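Local coordinates for 4,5-DOPA dioxygenase extradiol (Escherichia coli, PDB 2PW6), which opens the aromatic ring of L-DOPA between carbons 4 and 5 in vitro, giving a seco-DOPA that rearranges to betalamic acid, at residues Leu169-Thr181 and Leu227-Val241. Residues are numbered along the deposited sequence; the frame is centred on the assembly and turned at random.
Sequences LVASGNVVHNLRT and LSNPTPEHYLPLLYV. With ZN (zinc ion), chain D; ZN (zinc ion), chain B.
The imidazoles of His177 and His234 lie face to face, their centroids 3.6 Å apart and planes 15° from parallel, at the zinc-binding centre of this LigB-type extradiol dioxygenase, where each ring ligates a different zinc. His177 NE2 sits over the His234 ring centre and is hydrogen-bonded to Asp86 of the second subunit; Leu179 CD2 lies off-centre over the other face of His177. At the edges, His234 NE2 binds one zinc with His22, His57 and that same Asp86, while its ND1 donates in the ring plane to the anti lone pair of Glu233 OE2 (3.1 Å), zinc and carboxylate together fixing the ring's rotation. Another zinc takes His177 ND1 and O; with CG anti to the backbone N (chi1 -174°), the ring lies beside its own carbonyl, allowing that chelate.

Backbone bonds help hold the stack: Asn174 N to His234 O (2.6 Å) and His177 N to Ser228 O (2.7 Å). Asn229 ND2 reaches Val175 O at 2.9 Å, tilted from the carbonyl plane; an alanine here would probably leave that buried carbonyl without this donor and its loop freer to move. Asn178 ND2 meets Leu227 O at 2.8 Å, in both amide and carbonyl planes.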
ATOM      1  N   LEU A 169     -21.199  -1.333  -9.759  1.00 46.62           N
ATOM      2  CA  LEU A 169     -20.312  -2.106  -8.927  1.00 45.93           C
ATOM      3  C   LEU A 169     -18.916  -2.187  -9.606  1.00 45.87           C
ATOM      4  O   LEU A 169     -18.791  -2.652 -10.760  1.00 45.77           O
ATOM      5  CB  LEU A 169     -20.940  -3.479  -8.670  1.00 45.35           C
ATOM      6  CG  LEU A 169     -22.442  -3.408  -8.293  1.00 46.53           C
ATOM      7  CD1 LEU A 169     -23.149  -4.763  -8.284  1.00 46.46           C
ATOM      8  CD2 LEU A 169     -22.732  -2.641  -6.953  1.00 43.96           C
ATOM      9  N   VAL A 170     -17.895  -1.669  -8.924  1.00 44.56           N
ATOM     10  CA  VAL A 170     -16.502  -1.867  -9.357  1.00 44.89           C
ATOM     11  C   VAL A 170     -15.704  -2.674  -8.298  1.00 43.53           C
ATOM     12  O   VAL A 170     -15.349  -2.161  -7.245  1.00 43.25           O
ATOM     13  CB  VAL A 170     -15.793  -0.534  -9.759  1.00 44.09           C
ATOM     14  CG1 VAL A 170     -15.788   0.415  -8.624  1.00 48.32           C
ATOM     15  CG2 VAL A 170     -14.346  -0.765 -10.173  1.00 44.85           C
ATOM     16  N   ALA A 171     -15.488  -3.955  -8.576  1.00 42.84           N
ATOM     17  CA  ALA A 171     -14.643  -4.822  -7.715  1.00 41.97           C
ATOM     18  C   ALA A 171     -13.254  -4.915  -8.331  1.00 41.50           C
ATOM     19  O   ALA A 171     -13.126  -4.978  -9.544  1.00 41.65           O
ATOM     20  CB  ALA A 171     -15.246  -6.160  -7.595  1.00 41.63           C
ATOM     21  N   SER A 172     -12.212  -4.831  -7.517  1.00 41.01           N
ATOM     22  CA  SER A 172     -10.867  -4.988  -8.049  1.00 40.31           C
ATOM     23  C   SER A 172     -10.006  -5.898  -7.183  1.00 39.80           C
ATOM     24  O   SER A 172     -10.030  -5.814  -5.947  1.00 38.84           O
ATOM     25  CB  SER A 172     -10.164  -3.659  -8.426  1.00 39.99           C
ATOM     26  OG  SER A 172      -9.382  -3.089  -7.392  1.00 40.61           O
ATOM     27  N   GLY A 173      -9.285  -6.790  -7.869  1.00 38.57           N
ATOM     28  CA  GLY A 173      -8.351  -7.726  -7.235  1.00 38.85           C
ATOM     29  C   GLY A 173      -7.588  -8.450  -8.321  1.00 38.16           C
ATOM     30  O   GLY A 173      -7.128  -7.807  -9.254  1.00 37.73           O
ATOM     31  N   ASN A 174      -7.498  -9.787  -8.219  1.00 38.00           N
ATOM     32  CA  ASN A 174      -6.620 -10.622  -9.103  1.00 37.09           C
ATOM     33  C   ASN A 174      -6.949 -12.074  -8.834  1.00 36.92           C
ATOM     34  O   ASN A 174      -6.744 -12.569  -7.699  1.00 37.54           O
ATOM     35  CB  ASN A 174      -5.094 -10.423  -8.838  1.00 36.21           C
ATOM     36  CG  ASN A 174      -4.552  -9.036  -9.246  1.00 36.76           C
ATOM     37  OD1 ASN A 174      -4.071  -8.267  -8.379  1.00 34.98           O
ATOM     38  ND2 ASN A 174      -4.540  -8.740 -10.561  1.00 33.09           N
ATOM     39  N   VAL A 175      -7.480 -12.764  -9.843  1.00 36.54           N
ATOM     40  CA  VAL A 175      -7.849 -14.164  -9.704  1.00 36.53           C
ATOM     41  C   VAL A 175      -6.628 -15.125  -9.539  1.00 37.43           C
ATOM     42  O   VAL A 175      -6.785 -16.267  -9.021  1.00 38.26           O
ATOM     43  CB  VAL A 175      -8.777 -14.625 -10.846  1.00 37.60           C
ATOM     44  CG1 VAL A 175      -9.952 -13.666 -10.984  1.00 37.67           C
ATOM     45  CG2 VAL A 175      -8.000 -14.760 -12.190  1.00 35.37           C
ATOM     46  N   VAL A 176      -5.433 -14.653  -9.911  1.00 37.11           N
ATOM     47  CA  VAL A 176      -4.165 -15.319  -9.533  1.00 38.13           C
ATOM     48  C   VAL A 176      -3.249 -14.342  -8.838  1.00 37.98           C
ATOM     49  O   VAL A 176      -2.895 -13.282  -9.400  1.00 37.79           O
ATOM     50  CB  VAL A 176      -3.345 -15.965 -10.754  1.00 38.43           C
ATOM     51  CG1 VAL A 176      -2.106 -16.704 -10.229  1.00 37.69           C
ATOM     52  CG2 VAL A 176      -4.212 -16.885 -11.605  1.00 37.22           C
ATOM     53  N   HIS A 177      -2.824 -14.701  -7.627  1.00 38.26           N
ATOM     54  CA  HIS A 177      -2.152 -13.715  -6.825  1.00 38.55           C
ATOM     55  C   HIS A 177      -1.287 -14.322  -5.754  1.00 39.76           C
ATOM     56  O   HIS A 177      -1.689 -14.423  -4.582  1.00 41.30           O
ATOM     57  CB  HIS A 177      -3.177 -12.713  -6.207  1.00 37.77           C
ATOM     58  CG  HIS A 177      -2.530 -11.578  -5.473  1.00 35.06           C
ATOM     59  ND1 HIS A 177      -1.947 -11.735  -4.223  1.00 32.18           N
ATOM     60  CD2 HIS A 177      -2.317 -10.289  -5.843  1.00 30.83           C
ATOM     61  CE1 HIS A 177      -1.473 -10.558  -3.833  1.00 34.60           C
ATOM     62  NE2 HIS A 177      -1.666  -9.674  -4.804  1.00 33.92           N
ATOM     63  N   ASN A 178      -0.073 -14.675  -6.146  1.00 41.48           N
ATOM     64  CA  ASN A 178       0.899 -15.253  -5.236  1.00 41.85           C
ATOM     65  C   ASN A 178       2.158 -14.469  -5.483  1.00 42.14           C
ATOM     66  O   ASN A 178       2.764 -14.615  -6.539  1.00 42.79           O
ATOM     67  CB  ASN A 178       1.093 -16.757  -5.501  1.00 41.76           C
ATOM     68  CG  ASN A 178       1.908 -17.453  -4.394  1.00 42.04           C
ATOM     69  OD1 ASN A 178       2.804 -16.857  -3.833  1.00 41.65           O
ATOM     70  ND2 ASN A 178       1.553 -18.698  -4.060  1.00 41.57           N
ATOM     71  N   LEU A 179       2.501 -13.576  -4.543  1.00 42.50           N
ATOM     72  CA  LEU A 179       3.647 -12.652  -4.713  1.00 42.51           C
ATOM     73  C   LEU A 179       4.983 -13.312  -4.382  1.00 42.27           C
ATOM     74  O   LEU A 179       6.043 -12.772  -4.667  1.00 41.31           O
ATOM     75  CB  LEU A 179       3.438 -11.340  -3.922  1.00 42.64           C
ATOM     76  CG  LEU A 179       2.187 -10.546  -4.391  1.00 42.49           C
ATOM     77  CD1 LEU A 179       2.109  -9.211  -3.756  1.00 42.54           C
ATOM     78  CD2 LEU A 179       2.169 -10.372  -5.888  1.00 42.54           C
ATOM     79  N   ARG A 180       4.914 -14.492  -3.783  1.00 42.92           N
ATOM     80  CA  ARG A 180       6.089 -15.333  -3.626  1.00 44.15           C
ATOM     81  C   ARG A 180       6.558 -15.978  -4.931  1.00 44.95           C
ATOM     82  O   ARG A 180       7.667 -16.484  -4.975  1.00 45.21           O
ATOM     83  CB  ARG A 180       5.801 -16.451  -2.657  1.00 43.73           C
ATOM     84  CG  ARG A 180       5.429 -16.023  -1.294  1.00 43.41           C
ATOM     85  CD  ARG A 180       4.753 -17.218  -0.716  1.00 45.00           C
ATOM     86  NE  ARG A 180       4.215 -16.957   0.588  1.00 46.06           N
ATOM     87  CZ  ARG A 180       3.198 -17.620   1.118  1.00 46.70           C
ATOM     88  NH1 ARG A 180       2.588 -18.607   0.444  1.00 41.51           N
ATOM     89  NH2 ARG A 180       2.798 -17.276   2.335  1.00 46.60           N
ATOM     90  N   THR A 181       5.702 -16.017  -5.959  1.00 45.70           N
ATOM     91  CA  THR A 181       6.090 -16.576  -7.252  1.00 46.50           C
ATOM     92  C   THR A 181       6.257 -15.519  -8.315  1.00 48.09           C
ATOM     93  O   THR A 181       6.540 -15.846  -9.466  1.00 48.92           O
ATOM     94  CB  THR A 181       5.066 -17.573  -7.797  1.00 45.84           C
ATOM     95  OG1 THR A 181       3.853 -16.881  -8.104  1.00 45.69           O
ATOM     96  CG2 THR A 181       4.800 -18.705  -6.806  1.00 44.53           C
ATOM     97  N   LEU A 227      -2.494 -22.456  -4.404  1.00 42.91           N
ATOM     98  CA  LEU A 227      -1.230 -21.904  -4.862  1.00 41.75           C
ATOM     99  C   LEU A 227      -1.476 -20.543  -5.565  1.00 41.60           C
ATOM    100  O   LEU A 227      -0.703 -19.597  -5.407  1.00 41.48           O
ATOM    101  CB  LEU A 227      -0.544 -22.925  -5.794  1.00 42.08           C
ATOM    102  CG  LEU A 227       0.672 -22.596  -6.671  1.00 41.00           C
ATOM    103  CD1 LEU A 227       1.832 -22.137  -5.847  1.00 38.15           C
ATOM    104  CD2 LEU A 227       1.048 -23.829  -7.555  1.00 40.53           C
ATOM    105  N   SER A 228      -2.558 -20.482  -6.337  1.00 41.09           N
ATOM    106  CA  SER A 228      -2.983 -19.282  -7.051  1.00 41.12           C
ATOM    107  C   SER A 228      -3.514 -18.174  -6.105  1.00 39.96           C
ATOM    108  O   SER A 228      -3.452 -16.990  -6.436  1.00 38.80           O
ATOM    109  CB  SER A 228      -4.086 -19.646  -8.025  1.00 40.77           C
ATOM    110  OG  SER A 228      -3.563 -20.260  -9.191  1.00 45.63           O
ATOM    111  N   ASN A 229      -3.992 -18.601  -4.938  1.00 39.35           N
ATOM    112  CA  ASN A 229      -4.685 -17.764  -3.971  1.00 39.23           C
ATOM    113  C   ASN A 229      -4.445 -18.328  -2.578  1.00 39.04           C
ATOM    114  O   ASN A 229      -5.326 -18.975  -2.028  1.00 38.85           O
ATOM    115  CB  ASN A 229      -6.207 -17.728  -4.270  1.00 38.48           C
ATOM    116  CG  ASN A 229      -6.556 -17.012  -5.589  1.00 36.75           C
ATOM    117  OD1 ASN A 229      -6.316 -15.824  -5.746  1.00 37.82           O
ATOM    118  ND2 ASN A 229      -7.159 -17.738  -6.522  1.00 39.34           N
ATOM    119  N   PRO A 230      -3.238 -18.105  -2.008  1.00 39.35           N
ATOM    120  CA  PRO A 230      -2.933 -18.605  -0.649  1.00 39.69           C
ATOM    121  C   PRO A 230      -3.780 -17.980   0.459  1.00 41.37           C
ATOM    122  O   PRO A 230      -3.849 -18.531   1.574  1.00 42.67           O
ATOM    123  CB  PRO A 230      -1.452 -18.226  -0.439  1.00 40.27           C
ATOM    124  CG  PRO A 230      -0.925 -17.798  -1.785  1.00 38.57           C
ATOM    125  CD  PRO A 230      -2.098 -17.393  -2.628  1.00 38.37           C
ATOM    126  N   THR A 231      -4.384 -16.819   0.169  1.00 41.27           N
ATOM    127  CA  THR A 231      -5.418 -16.206   1.023  1.00 39.57           C
ATOM    128  C   THR A 231      -6.488 -15.784   0.065  1.00 38.57           C
ATOM    129  O   THR A 231      -6.194 -15.618  -1.109  1.00 39.15           O
ATOM    130  CB  THR A 231      -4.909 -14.988   1.757  1.00 39.61           C
ATOM    131  OG1 THR A 231      -4.180 -14.141   0.845  1.00 36.94           O
ATOM    132  CG2 THR A 231      -4.033 -15.402   2.914  1.00 39.00           C
ATOM    133  N   PRO A 232      -7.747 -15.689   0.524  1.00 37.60           N
ATOM    134  CA  PRO A 232      -8.770 -15.449  -0.469  1.00 36.83           C
ATOM    135  C   PRO A 232      -8.964 -14.025  -1.030  1.00 35.41           C
ATOM    136  O   PRO A 232      -9.634 -13.919  -2.031  1.00 36.58           O
ATOM    137  CB  PRO A 232     -10.060 -15.923   0.245  1.00 36.91           C
ATOM    138  CG  PRO A 232      -9.626 -16.541   1.526  1.00 37.40           C
ATOM    139  CD  PRO A 232      -8.350 -15.865   1.861  1.00 37.62           C
ATOM    140  N   GLU A 233      -8.363 -12.984  -0.454  1.00 34.54           N
ATOM    141  CA  GLU A 233      -8.847 -11.576  -0.627  1.00 34.55           C
ATOM    142  C   GLU A 233      -8.818 -11.035  -2.058  1.00 33.73           C
ATOM    143  O   GLU A 233      -9.736 -10.342  -2.471  1.00 32.77           O
ATOM    144  CB  GLU A 233      -8.148 -10.591   0.337  1.00 34.19           C
ATOM    145  CG  GLU A 233      -6.726 -10.168  -0.078  1.00 37.56           C
ATOM    146  CD  GLU A 233      -5.700 -11.307   0.023  1.00 38.45           C
ATOM    147  OE1 GLU A 233      -5.829 -12.108   0.973  1.00 40.56           O
ATOM    148  OE2 GLU A 233      -4.770 -11.386  -0.824  1.00 37.32           O
ATOM    149  N   HIS A 234      -7.781 -11.377  -2.831  1.00 32.70           N
ATOM    150  CA  HIS A 234      -7.685 -10.882  -4.223  1.00 30.48           C
ATOM    151  C   HIS A 234      -8.568 -11.574  -5.227  1.00 30.23           C
ATOM    152  O   HIS A 234      -8.826 -11.044  -6.327  1.00 30.58           O
ATOM    153  CB  HIS A 234      -6.254 -10.830  -4.711  1.00 30.15           C
ATOM    154  CG  HIS A 234      -5.526  -9.569  -4.357  1.00 22.30           C
ATOM    155  ND1 HIS A 234      -4.916  -9.387  -3.144  1.00 25.80           N
ATOM    156  CD2 HIS A 234      -5.165  -8.510  -5.111  1.00 24.68           C
ATOM    157  CE1 HIS A 234      -4.261  -8.243  -3.136  1.00 20.11           C
ATOM    158  NE2 HIS A 234      -4.398  -7.678  -4.322  1.00 21.51           N
ATOM    159  N   TYR A 235      -9.061 -12.742  -4.838  1.00 30.89           N
ATOM    160  CA  TYR A 235     -10.019 -13.478  -5.638  1.00 31.65           C
ATOM    161  C   TYR A 235     -11.526 -13.199  -5.357  1.00 31.77           C
ATOM    162  O   TYR A 235     -12.362 -13.138  -6.283  1.00 30.94           O
ATOM    163  CB  TYR A 235      -9.751 -14.947  -5.404  1.00 33.17           C
ATOM    164  CG  TYR A 235     -10.667 -15.826  -6.168  1.00 35.45           C
ATOM    165  CD1 TYR A 235     -10.421 -16.092  -7.511  1.00 37.72           C
ATOM    166  CD2 TYR A 235     -11.799 -16.409  -5.554  1.00 35.23           C
ATOM    167  CE1 TYR A 235     -11.276 -16.926  -8.254  1.00 38.43           C
ATOM    168  CE2 TYR A 235     -12.668 -17.239  -6.292  1.00 36.11           C
ATOM    169  CZ  TYR A 235     -12.396 -17.488  -7.646  1.00 38.99           C
ATOM    170  OH  TYR A 235     -13.222 -18.318  -8.425  1.00 38.57           O
ATOM    171  N   LEU A 236     -11.854 -13.080  -4.075  1.00 31.69           N
ATOM    172  CA  LEU A 236     -13.241 -12.897  -3.593  1.00 33.17           C
ATOM    173  C   LEU A 236     -14.046 -11.774  -4.283  1.00 32.68           C
ATOM    174  O   LEU A 236     -15.253 -11.948  -4.475  1.00 32.56           O
ATOM    175  CB  LEU A 236     -13.278 -12.698  -2.054  1.00 33.19           C
ATOM    176  CG  LEU A 236     -13.019 -13.950  -1.192  1.00 35.03           C
ATOM    177  CD1 LEU A 236     -12.968 -13.637   0.353  1.00 34.55           C
ATOM    178  CD2 LEU A 236     -14.045 -15.084  -1.490  1.00 35.02           C
ATOM    179  N   PRO A 237     -13.386 -10.656  -4.673  1.00 32.58           N
ATOM    180  CA  PRO A 237     -14.076  -9.565  -5.319  1.00 33.73           C
ATOM    181  C   PRO A 237     -14.803  -9.929  -6.591  1.00 35.65           C
ATOM    182  O   PRO A 237     -15.833  -9.314  -6.890  1.00 37.19           O
ATOM    183  CB  PRO A 237     -12.948  -8.548  -5.596  1.00 32.84           C
ATOM    184  CG  PRO A 237     -11.970  -8.809  -4.570  1.00 31.11           C
ATOM    185  CD  PRO A 237     -11.969 -10.296  -4.449  1.00 33.00           C
ATOM    186  N   LEU A 238     -14.290 -10.904  -7.336  1.00 36.63           N
ATOM    187  CA  LEU A 238     -14.955 -11.403  -8.520  1.00 37.49           C
ATOM    188  C   LEU A 238     -16.325 -11.999  -8.206  1.00 37.52           C
ATOM    189  O   LEU A 238     -17.236 -11.914  -9.002  1.00 36.66           O
ATOM    190  CB  LEU A 238     -14.068 -12.466  -9.228  1.00 38.01           C
ATOM    191  CG  LEU A 238     -14.700 -13.226 -10.409  1.00 37.29           C
ATOM    192  CD1 LEU A 238     -15.125 -12.282 -11.481  1.00 34.83           C
ATOM    193  CD2 LEU A 238     -13.776 -14.304 -10.990  1.00 38.41           C
ATOM    194  N   LEU A 239     -16.438 -12.650  -7.057  1.00 38.72           N
ATOM    195  CA  LEU A 239     -17.675 -13.275  -6.654  1.00 39.80           C
ATOM    196  C   LEU A 239     -18.757 -12.226  -6.396  1.00 41.45           C
ATOM    197  O   LEU A 239     -19.918 -12.487  -6.661  1.00 42.73           O
ATOM    198  CB  LEU A 239     -17.428 -14.153  -5.428  1.00 39.72           C
ATOM    199  CG  LEU A 239     -16.446 -15.322  -5.715  1.00 41.13           C
ATOM    200  CD1 LEU A 239     -16.417 -16.293  -4.541  1.00 40.20           C
ATOM    201  CD2 LEU A 239     -16.771 -16.080  -7.059  1.00 38.30           C
ATOM    202  N   TYR A 240     -18.369 -11.050  -5.890  1.00 42.23           N
ATOM    203  CA  TYR A 240     -19.282  -9.921  -5.727  1.00 43.48           C
ATOM    204  C   TYR A 240     -19.883  -9.563  -7.078  1.00 44.80           C
ATOM    205  O   TYR A 240     -21.098  -9.380  -7.193  1.00 45.83           O
ATOM    206  CB  TYR A 240     -18.573  -8.717  -5.073  1.00 42.32           C
ATOM    207  CG  TYR A 240     -18.354  -8.918  -3.591  1.00 41.88           C
ATOM    208  CD1 TYR A 240     -17.364  -9.792  -3.115  1.00 40.83           C
ATOM    209  CD2 TYR A 240     -19.160  -8.246  -2.647  1.00 42.92           C
ATOM    210  CE1 TYR A 240     -17.167  -9.987  -1.727  1.00 39.65           C
ATOM    211  CE2 TYR A 240     -18.972  -8.433  -1.266  1.00 42.20           C
ATOM    212  CZ  TYR A 240     -17.977  -9.306  -0.812  1.00 40.96           C
ATOM    213  OH  TYR A 240     -17.826  -9.486   0.554  1.00 39.55           O
ATOM    214  N   VAL A 241     -19.039  -9.512  -8.107  1.00 45.76           N
ATOM    215  CA  VAL A 241     -19.484  -9.248  -9.478  1.00 45.91           C
ATOM    216  C   VAL A 241     -20.299 -10.419 -10.024  1.00 45.93           C
ATOM    217  O   VAL A 241     -21.420 -10.222 -10.499  1.00 46.60           O
ATOM    218  CB  VAL A 241     -18.292  -8.934 -10.401  1.00 46.31           C
ATOM    219  CG1 VAL A 241     -18.731  -8.901 -11.847  1.00 47.06           C
ATOM    220  CG2 VAL A 241     -17.622  -7.618  -9.987  1.00 46.69           C
TER
HETATM  221 ZN    ZN D 274      -1.856 -13.115  -2.712  0.50 12.55          ZN
HETATM  222 ZN    ZN B 272      -3.600  -5.967  -4.925  1.00 23.09          ZN